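Local coordinates for N-acetylmuramoyl-L-alanine amidase domain-containing protein SAOUHSC_02979 (PDB 5T1Q) that probably acts as an amidase on cell-wall peptidoglycan, this portion comprising a glucosaminidase-like domain and a CHAP domain, at residues E92-S95 against G96-A99; V54-K58 against D59-F63; N105-L108 against F109-G113. All coordinates share one frame; numbering follows the deposited sequence.

Contact 1. Residues E92-S95 against G96-A99; sequences ESDS and GRSA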
# COMPACT_ATOMS: atom_id res chain seq x y z
N GLU A 92 3.39 4.09 5.51
CA GLU A 92 2.93 3.26 6.62
C GLU A 92 1.49 3.51 7.07
O GLU A 92 0.87 2.61 7.61
CB GLU A 92 3.88 3.42 7.83
CG GLU A 92 5.32 3.01 7.56
CD GLU A 92 5.53 1.51 7.42
OE1 GLU A 92 4.69 0.70 7.91
OE2 GLU A 92 6.57 1.12 6.84
N SER A 93 0.99 4.74 6.90
CA SER A 93 -0.39 5.08 7.31
C SER A 93 -1.37 5.22 6.15
O SER A 93 -2.55 5.51 6.37
CB SER A 93 -0.39 6.42 8.03
OG SER A 93 -0.13 7.47 7.13
N ASP A 94 -0.88 5.03 4.92
CA ASP A 94 -1.67 5.23 3.69
C ASP A 94 -2.25 6.65 3.67
O ASP A 94 -3.45 6.85 3.55
CB ASP A 94 -2.78 4.19 3.50
CG ASP A 94 -3.54 4.37 2.16
OD1 ASP A 94 -2.94 4.91 1.20
OD2 ASP A 94 -4.73 4.01 2.09
N SER A 95 -1.36 7.62 3.82
CA SER A 95 -1.72 9.04 3.84
C SER A 95 -2.77 9.36 4.90
O SER A 95 -3.69 10.13 4.65
CB SER A 95 -2.19 9.46 2.45
OG SER A 95 -1.20 9.12 1.49
N GLY A 96 -2.61 8.75 6.07
CA GLY A 96 -3.48 8.99 7.21
C GLY A 96 -4.77 8.21 7.28
O GLY A 96 -5.49 8.31 8.27
N ARG A 97 -5.05 7.39 6.27
CA ARG A 97 -6.32 6.64 6.19
C ARG A 97 -6.39 5.33 6.99
O ARG A 97 -7.47 4.87 7.30
CB ARG A 97 -6.68 6.39 4.72
CG ARG A 97 -6.95 7.71 4.00
CD ARG A 97 -7.18 7.59 2.50
NE ARG A 97 -6.02 7.09 1.78
CZ ARG A 97 -5.85 7.14 0.46
NH1 ARG A 97 -6.74 7.73 -0.33
NH2 ARG A 97 -4.75 6.62 -0.09
N SER A 98 -5.25 4.75 7.33
CA SER A 98 -5.24 3.48 8.08
C SER A 98 -5.89 3.61 9.47
O SER A 98 -5.77 4.64 10.13
CB SER A 98 -3.81 3.00 8.27
OG SER A 98 -3.77 1.77 8.98
N ALA A 99 -6.56 2.55 9.91
CA ALA A 99 -7.18 2.52 11.23
C ALA A 99 -6.13 2.65 12.34
O ALA A 99 -6.42 3.10 13.44
CB ALA A 99 -8.00 1.26 11.41
O HOH W 1 -1.21 1.32 8.63
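The guanidinium of R97 meets the carboxylate of D94 edge-on: D94 OD1 lies in the guanidinium plane, 2.8 Å from R97 NH2, in a salt bridge. The two flat groups are turned 47° apart, and NH2 approaches OD1 from above the carboxylate plane. The grip is side-on, because R97 NE turns back to the backbone oxygen D94 O (3.1 Å), which lies somewhat off the guanidinium plane. D94 O also accepts from R97 N at 3.2 Å, the two donors arriving on opposite faces of its carbonyl plane. An arginine suits this place because its chain, bent at chi3 (-64°), can serve carbonyl and carboxylate together. Aspartate is short enough to keep its charge beside its own carbonyl, with CG anti to the backbone N.

S93 works from the helix end. Its hydroxyl receives G96 N at 3.0 Å and also bonds A89 O, one helical turn back, while its carbonyl O takes S98 N at 3.0 Å. Water 1 lies 2.6 Å from S98 OG, which also bonds A33 N and L100 N, and donates to E92 O. The hydroxyls of S95 and T60 of helix 58-78 are hydrogen-bonded. At G96 a side chain would run into S95 O. Flanked by these bonds, a type I' beta turn from D94 to R97, closed by R97 N to D94 O, leads the chain out of helix 82-93 in the glucosaminidase-like domain.

Contact 2. Residues V54-K58 against D59-F63; sequences VVDSK and DTRQF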
# COMPACT_ATOMS: atom_id res chain seq x y z
N VAL A 54 3.46 6.41 -7.39
CA VAL A 54 2.49 6.48 -6.32
C VAL A 54 1.12 6.66 -6.95
O VAL A 54 1.00 7.10 -8.11
CB VAL A 54 2.75 7.70 -5.38
CG1 VAL A 54 4.20 7.74 -4.92
CG2 VAL A 54 2.39 9.02 -6.06
N VAL A 55 0.08 6.30 -6.20
CA VAL A 55 -1.28 6.54 -6.63
C VAL A 55 -1.55 7.96 -6.13
O VAL A 55 -1.67 8.18 -4.93
CB VAL A 55 -2.28 5.55 -6.03
CG1 VAL A 55 -3.71 5.94 -6.38
CG2 VAL A 55 -1.97 4.13 -6.50
N ASP A 56 -1.59 8.92 -7.06
CA ASP A 56 -1.81 10.35 -6.74
C ASP A 56 -3.13 10.52 -5.99
O ASP A 56 -4.10 9.81 -6.26
CB ASP A 56 -1.80 11.15 -8.05
CG ASP A 56 -1.71 12.65 -7.84
OD1 ASP A 56 -1.13 13.10 -6.82
OD2 ASP A 56 -2.21 13.40 -8.71
N SER A 57 -3.18 11.47 -5.05
CA SER A 57 -4.37 11.62 -4.20
C SER A 57 -4.43 12.97 -3.48
O SER A 57 -3.39 13.52 -3.08
CB SER A 57 -4.36 10.49 -3.15
OG SER A 57 -5.39 10.62 -2.19
N LYS A 58 -5.64 13.51 -3.30
CA LYS A 58 -5.79 14.77 -2.56
C LYS A 58 -5.65 14.51 -1.05
O LYS A 58 -5.25 15.39 -0.31
CB LYS A 58 -7.10 15.51 -2.89
CG LYS A 58 -7.07 16.96 -2.40
CD LYS A 58 -8.31 17.78 -2.75
CE LYS A 58 -9.52 17.42 -1.90
NZ LYS A 58 -10.68 18.31 -2.19
N ASP A 59 -6.00 13.30 -0.60
CA ASP A 59 -5.82 12.93 0.81
C ASP A 59 -4.34 13.02 1.20
O ASP A 59 -4.01 13.53 2.26
CB ASP A 59 -6.35 11.53 1.11
CG ASP A 59 -7.88 11.46 1.13
OD1 ASP A 59 -8.53 12.49 1.42
OD2 ASP A 59 -8.43 10.36 0.90
N THR A 60 -3.47 12.53 0.32
CA THR A 60 -2.03 12.55 0.56
C THR A 60 -1.51 13.99 0.67
O THR A 60 -0.72 14.29 1.56
CB THR A 60 -1.23 11.76 -0.52
OG1 THR A 60 -1.67 10.39 -0.55
CG2 THR A 60 0.26 11.79 -0.23
N ARG A 61 -1.97 14.86 -0.22
CA ARG A 61 -1.59 16.28 -0.20
C ARG A 61 -1.98 16.93 1.13
O ARG A 61 -1.17 17.61 1.75
CB ARG A 61 -2.26 17.04 -1.35
CG ARG A 61 -1.71 16.74 -2.74
CD ARG A 61 -2.75 17.10 -3.80
NE ARG A 61 -2.18 17.49 -5.09
CZ ARG A 61 -1.67 16.67 -6.00
NH1 ARG A 61 -1.22 17.19 -7.15
NH2 ARG A 61 -1.58 15.36 -5.79
N GLN A 62 -3.22 16.71 1.57
CA GLN A 62 -3.68 17.27 2.84
C GLN A 62 -2.97 16.62 4.05
O GLN A 62 -2.69 17.29 5.03
CB GLN A 62 -5.20 17.14 2.96
CG GLN A 62 -5.98 17.92 1.90
CD GLN A 62 -5.74 19.42 1.97
OE1 GLN A 62 -5.72 20.02 3.06
NE2 GLN A 62 -5.57 20.04 0.81
N PHE A 63 -2.66 15.33 3.95
CA PHE A 63 -1.93 14.65 5.02
C PHE A 63 -0.52 15.24 5.16
O PHE A 63 -0.02 15.41 6.27
CB PHE A 63 -1.88 13.14 4.76
CG PHE A 63 -1.05 12.38 5.74
CD1 PHE A 63 -1.55 12.07 7.00
CD2 PHE A 63 0.24 11.95 5.40
CE1 PHE A 63 -0.79 11.35 7.91
CE2 PHE A 63 1.00 11.23 6.31
CZ PHE A 63 0.49 10.93 7.56
O HOH W 2 -0.35 8.96 -2.59
O HOH W 3 -7.76 11.45 -2.39
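Charge pairing joins D56 to R61, five residues on. R61 NH2 lies 2.5 Å from D56 OD1 in a salt bridge, with OD1 in the guanidinium plane. NH2 comes on the syn side of the carboxylate, somewhat out of its plane, in a bent bond (137°). Carboxylate and guanidinium are turned 54° apart, and a single nitrogen makes the bond. D56 carries CG anti to its backbone N (chi1 -168°), while the extended R61 chain, from CG to NE, runs back over S57 O to bring its end to the carboxylate. Arginine has the length for this return past the first turn, and it also packs on E223 of helix 222-225.

Backbone bonds start the helix. Q62 N donates to K58 O at 3.1 Å, and F63 N to D59 O at 2.8 Å; the bond from R61 N to S57 O is weak. S57 is the N-cap of helix 58-78, the position just before the helix where a small hydroxyl residue is well suited. An acidic residue such as D59 in the first turn would probably interact favourably with the positive end of the helix dipole; D59 OD2 also makes a long, weak ion pair with R97 NH1.

Two waters add further polar links. Water 3 lies 2.5 Å from S57 OG and accepts from D59 N at 3.1 Å, linking the cap residue to the first turn. Water 2 donates to V55 O and lies 2.8 Å from T60 OG1, the partner of S95 OG. The T60 side chain packs on I90 of helix 82-93.

Q62, its chain bent at chi2, adds van der Waals contact, CG lying 3.4 Å from K58 O.

Contact 3. Residues N105-L108 against F109-G113; sequences NHNL and FGIKG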
# COMPACT_ATOMS: atom_id res chain seq x y z
N ASN A 105 -5.70 5.33 17.83
CA ASN A 105 -4.35 4.74 17.81
C ASN A 105 -3.24 5.73 17.46
O ASN A 105 -2.17 5.69 18.06
CB ASN A 105 -4.37 3.53 16.89
CG ASN A 105 -5.36 2.47 17.34
OD1 ASN A 105 -5.45 2.17 18.54
ND2 ASN A 105 -6.09 1.91 16.41
N HIS A 106 -3.50 6.60 16.49
CA HIS A 106 -2.58 7.69 16.11
C HIS A 106 -1.13 7.29 15.72
O HIS A 106 -0.23 8.13 15.75
CB HIS A 106 -2.53 8.74 17.24
CG HIS A 106 -3.88 9.27 17.65
ND1 HIS A 106 -4.51 8.89 18.81
CD2 HIS A 106 -4.69 10.18 17.06
CE1 HIS A 106 -5.66 9.53 18.91
NE2 HIS A 106 -5.79 10.33 17.87
N ASN A 107 -0.92 6.03 15.36
CA ASN A 107 0.42 5.52 15.00
C ASN A 107 0.61 5.72 13.48
O ASN A 107 0.09 4.96 12.66
CB ASN A 107 0.50 4.05 15.41
CG ASN A 107 1.89 3.44 15.24
OD1 ASN A 107 2.75 3.97 14.55
ND2 ASN A 107 2.10 2.30 15.89
N LEU A 108 1.37 6.76 13.13
CA LEU A 108 1.59 7.13 11.74
C LEU A 108 2.72 6.41 11.03
O LEU A 108 2.76 6.42 9.79
CB LEU A 108 1.89 8.62 11.66
CG LEU A 108 0.87 9.58 12.24
CD1 LEU A 108 1.36 10.99 11.98
CD2 LEU A 108 -0.50 9.35 11.63
N PHE A 109 3.61 5.78 11.78
CA PHE A 109 4.79 5.14 11.20
C PHE A 109 4.82 3.63 11.27
O PHE A 109 5.83 3.01 10.92
CB PHE A 109 6.04 5.72 11.86
CG PHE A 109 6.16 7.19 11.68
CD1 PHE A 109 5.51 8.06 12.53
CD2 PHE A 109 6.88 7.71 10.62
CE1 PHE A 109 5.59 9.43 12.34
CE2 PHE A 109 6.97 9.07 10.43
CZ PHE A 109 6.31 9.93 11.28
N GLY A 110 3.73 3.02 11.71
CA GLY A 110 3.67 1.56 11.84
C GLY A 110 4.73 1.00 12.77
O GLY A 110 5.33 -0.05 12.49
N ILE A 111 4.96 1.68 13.88
CA ILE A 111 5.96 1.25 14.85
C ILE A 111 5.32 0.22 15.77
O ILE A 111 4.30 0.50 16.40
CB ILE A 111 6.53 2.42 15.67
CG1 ILE A 111 7.05 3.51 14.74
CG2 ILE A 111 7.65 1.94 16.60
CD1 ILE A 111 7.58 4.74 15.46
N LYS A 112 5.94 -0.96 15.85
CA LYS A 112 5.47 -2.06 16.70
C LYS A 112 5.85 -1.87 18.17
O LYS A 112 6.73 -1.08 18.49
CB LYS A 112 6.02 -3.40 16.20
CG LYS A 112 5.42 -3.85 14.86
CD LYS A 112 6.16 -5.04 14.25
CE LYS A 112 6.12 -6.28 15.12
NZ LYS A 112 6.81 -7.44 14.48
N GLY A 113 5.16 -2.59 19.06
CA GLY A 113 5.40 -2.54 20.50
C GLY A 113 4.29 -1.82 21.26
O GLY A 113 3.11 -1.93 20.92
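N107 OD1 accepts from two backbone amides of the segment that follows: I111 N at 3.3 Å in a nearly straight bond (163°), and F109 N at 3.4 Å in a weak one. The second closes a loose Asx turn, in which a side-chain carbonyl takes the amide two residues on. The segment, within the loop between helix 82-93 and strand 119-128, carries the N-L-F-G-I-K sequence seen in glucosaminidase-type domains.

The other half of the N107 amide donates: ND2 reaches I111 O at 2.9 Å, with that oxygen in the plane of the amide. N107 thus serves the N and O of a single residue, as a backbone partner would. Asparagine offers an acceptor and a donor on separate atoms of one flat amide, spaced for this pairing, and CG anti to the backbone N (chi1 -174°) swings the amide across the bend. Buried as the residue is, I111 meets both ends of its amide, and ND2 has a further partner beyond this turn. The side chain packs on F139 of strand 131-140.

G110, at the bend, adopts a left-handed backbone conformation, easiest for glycine. F109 O bonds Y189 OH and L108 N bonds S148 OG, tying the bend to its surroundings. Leucine and phenylalanine suit their buried places: L108 packs on T145, and the F109 side chain on S148 and L149 of helix 145-158. Between them, F109 CD1 lies 3.8 Å from L108 CB.

Overall arrangement
Along the chain the order is contact 2, contact 1, contact 3. Contact 2 opens helix 58-78, contact 1 closes helix 82-93, and contact 3 lies in the loop leading to strand 119-128. Contacts 1 and 2 have centres about 11 Å apart, contacts 1 and 3 about 10 Å, contacts 2 and 3 about 20 Å, so contact 1 is the middle one. It brings the end of helix 82-93 against the start of helix 58-78, where F63 packs on S93, and against the 105-113 loop, where S93 CB meets L108 O and A99 O bonds N105 ND2. Contacts 2 and 3 touch directly through F63 and L108. Contacts 1 and 3 share the glucosaminidase-like domain.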